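Local coordinates for early transcribed membrane protein 13 (Plasmodium falciparum, PDB 2VWA) that binds the lipid phosphatidylethanolamine through its soluble helical domain and is probably essential for liver-stage development of the malaria parasite, at residues I4-I10 with Q58-L64. Residues are numbered along the deposited sequence; the frame is centred on the assembly and turned at random.
Sequences INLNKPI and QKFVQGL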
loop_
_atom_site.group_PDB
_atom_site.type_symbol
_atom_site.label_atom_id
_atom_site.label_comp_id
_atom_site.label_asym_id
_atom_site.label_seq_id
_atom_site.Cartn_x
_atom_site.Cartn_y
_atom_site.Cartn_z
ATOM N N ILE A 4 7.728 -5.898 -5.834
ATOM C CA ILE A 4 7.164 -6.452 -4.603
ATOM C C ILE A 4 6.654 -7.878 -4.806
ATOM O O ILE A 4 6.099 -8.201 -5.852
ATOM C CB ILE A 4 6.080 -5.508 -4.007
ATOM C CG1 ILE A 4 6.769 -4.390 -3.208
ATOM C CG2 ILE A 4 5.069 -6.282 -3.151
ATOM C CD1 ILE A 4 5.851 -3.362 -2.622
ATOM N N ASN A 5 6.858 -8.734 -3.813
ATOM C CA ASN A 5 6.374 -10.102 -3.901
ATOM C C ASN A 5 5.142 -10.361 -3.022
ATOM O O ASN A 5 5.229 -10.371 -1.787
ATOM C CB ASN A 5 7.495 -11.092 -3.579
ATOM C CG ASN A 5 6.982 -12.505 -3.414
ATOM O OD1 ASN A 5 6.567 -13.145 -4.373
ATOM N ND2 ASN A 5 6.986 -12.987 -2.185
ATOM N N LEU A 6 3.993 -10.589 -3.652
ATOM C CA LEU A 6 2.761 -10.725 -2.889
ATOM C C LEU A 6 2.610 -12.119 -2.306
ATOM O O LEU A 6 1.648 -12.400 -1.583
ATOM C CB LEU A 6 1.552 -10.304 -3.717
ATOM C CG LEU A 6 1.676 -8.861 -4.202
ATOM C CD1 LEU A 6 0.811 -8.640 -5.413
ATOM C CD2 LEU A 6 1.348 -7.861 -3.093
ATOM N N ASN A 7 3.595 -12.967 -2.598
ATOM C CA ASN A 7 3.647 -14.333 -2.083
ATOM C C ASN A 7 4.295 -14.500 -0.704
ATOM O O ASN A 7 4.075 -15.519 -0.049
ATOM C CB ASN A 7 4.297 -15.271 -3.108
ATOM C CG ASN A 7 3.405 -15.517 -4.311
ATOM O OD1 ASN A 7 2.188 -15.661 -4.176
ATOM N ND2 ASN A 7 4.006 -15.565 -5.495
ATOM N N LYS A 8 5.098 -13.522 -0.285
ATOM C CA LYS A 8 5.600 -13.485 1.086
ATOM C C LYS A 8 4.417 -13.328 2.038
ATOM O O LYS A 8 3.538 -12.494 1.800
ATOM C CB LYS A 8 6.579 -12.332 1.301
ATOM C CG LYS A 8 8.011 -12.593 0.836
ATOM C CD LYS A 8 8.871 -11.297 0.875
ATOM C CE LYS A 8 10.005 -11.337 1.916
ATOM N NZ LYS A 8 9.567 -11.261 3.346
ATOM N N PRO A 9 4.363 -14.152 3.102
ATOM C CA PRO A 9 3.318 -13.965 4.106
ATOM C C PRO A 9 3.551 -12.671 4.880
ATOM O O PRO A 9 4.634 -12.108 4.839
ATOM C CB PRO A 9 3.495 -15.171 5.041
ATOM C CG PRO A 9 4.410 -16.103 4.333
ATOM C CD PRO A 9 5.248 -15.286 3.428
ATOM N N ILE A 10 2.522 -12.220 5.579
ATOM C CA ILE A 10 2.586 -11.025 6.395
ATOM C C ILE A 10 3.251 -11.360 7.724
ATOM O O ILE A 10 2.942 -12.399 8.338
ATOM C CB ILE A 10 1.174 -10.463 6.616
ATOM C CG1 ILE A 10 0.691 -9.780 5.338
ATOM C CG2 ILE A 10 1.131 -9.493 7.798
ATOM C CD1 ILE A 10 -0.799 -9.510 5.331
ATOM N N GLN A 58 -1.385 -4.401 3.152
ATOM C CA GLN A 58 -0.351 -4.779 4.102
ATOM C C GLN A 58 0.875 -5.364 3.411
ATOM O O GLN A 58 1.991 -4.926 3.652
ATOM C CB GLN A 58 -0.884 -5.787 5.106
ATOM C CG GLN A 58 -1.536 -5.170 6.317
ATOM C CD GLN A 58 -1.262 -5.967 7.590
ATOM O OE1 GLN A 58 -1.827 -7.048 7.788
ATOM N NE2 GLN A 58 -0.390 -5.437 8.462
ATOM N N LYS A 59 0.658 -6.339 2.534
ATOM C CA LYS A 59 1.768 -6.981 1.820
ATOM C C LYS A 59 2.564 -5.943 1.073
ATOM O O LYS A 59 3.787 -6.043 0.989
ATOM C CB LYS A 59 1.287 -8.064 0.865
ATOM C CG LYS A 59 0.780 -9.325 1.530
ATOM C CD LYS A 59 0.509 -10.337 0.444
ATOM C CE LYS A 59 -0.361 -11.475 0.922
ATOM N NZ LYS A 59 0.439 -12.471 1.661
ATOM N N PHE A 60 1.864 -4.933 0.575
ATOM C CA PHE A 60 2.490 -3.817 -0.137
ATOM C C PHE A 60 3.322 -2.890 0.750
ATOM O O PHE A 60 4.415 -2.476 0.368
ATOM C CB PHE A 60 1.448 -2.992 -0.896
ATOM C CG PHE A 60 1.786 -2.824 -2.315
ATOM C CD1 PHE A 60 2.648 -1.812 -2.718
ATOM C CD2 PHE A 60 1.303 -3.722 -3.262
ATOM C CE1 PHE A 60 3.003 -1.684 -4.061
ATOM C CE2 PHE A 60 1.662 -3.594 -4.602
ATOM C CZ PHE A 60 2.515 -2.585 -4.997
ATOM N N VAL A 61 2.795 -2.572 1.923
ATOM C CA VAL A 61 3.486 -1.698 2.852
ATOM C C VAL A 61 4.719 -2.425 3.422
ATOM O O VAL A 61 5.768 -1.812 3.635
ATOM C CB VAL A 61 2.526 -1.169 3.987
ATOM C CG1 VAL A 61 3.301 -0.461 5.079
ATOM C CG2 VAL A 61 1.457 -0.231 3.405
ATOM N N GLN A 62 4.588 -3.732 3.640
ATOM C CA GLN A 62 5.691 -4.524 4.153
ATOM C C GLN A 62 6.825 -4.708 3.146
ATOM O O GLN A 62 7.992 -4.622 3.522
ATOM C CB GLN A 62 5.208 -5.854 4.744
ATOM C CG GLN A 62 4.550 -5.620 6.107
ATOM C CD GLN A 62 4.201 -6.868 6.897
ATOM O OE1 GLN A 62 3.607 -6.762 7.980
ATOM N NE2 GLN A 62 4.565 -8.054 6.376
ATOM N N GLY A 63 6.464 -4.927 1.880
ATOM C CA GLY A 63 7.431 -5.146 0.815
ATOM C C GLY A 63 8.190 -3.869 0.587
ATOM O O GLY A 63 9.426 -3.845 0.467
ATOM N N LEU A 64 7.447 -2.781 0.595
ATOM C CA LEU A 64 8.001 -1.486 0.294
ATOM C C LEU A 64 8.944 -1.066 1.389
ATOM O O LEU A 64 9.976 -0.469 1.108
ATOM C CB LEU A 64 6.875 -0.495 0.112
ATOM C CG LEU A 64 6.950 0.467 -1.051
ATOM C CD1 LEU A 64 7.803 -0.053 -2.258
ATOM C CD2 LEU A 64 5.507 0.750 -1.437
HETATM O O HOH W 1 5.350 -8.447 0.529
#
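Lys59 runs nearly straight out from helix 54-67, with chi2 (-173°) and chi3 (-163°) both extended, and bends only at its last torsion, which brings NZ in to Lys8 O; Ile4, extended at chi2, carries its CD1 over the ring of Phe60. Both reach across a contact between the irregular N-terminal segment and one helix of this all-helical soluble domain, where the chain makes a type I beta turn from Asn5 to Lys8 beside the helix. Lys59 NZ donates to Lys8 O at 3.1 Å, a bond bent at the acceptor, with a C=O...N angle of 136° and the donor lying off the carbonyl plane. The aliphatic part of the same lysine is wedged between neighbours: its CB meets Leu6 CD2, and its CG lies 3.8 Å from Ile10 CG1, the two side chains crossing at about a right angle. Ile10 CD1 also lies 3.7 Å from Gln58 CB.

At the other end, Ile4 CD1 makes a CH-pi contact with Phe60, 3.9 Å from the ring centroid and displaced toward the rim. Here Gly63 lets the isoleucine close on the helix backbone, and Leu64 CD1 adds a further apolar contact to the same methyl. Leu6 CD2 approaches the Phe60 ring obliquely, and helix 21-41 also borders this apolar patch, with Ser34 and Ile35 on Phe60 and His38 on Leu6. The amino group of Lys8 forms a salt bridge with Glu66, farther along the same helix, so the turn is tied to it by a second charged group. One water joins the two backbones, donating to Asn5 O at 3.0 Å and to Lys59 O at 2.9 Å.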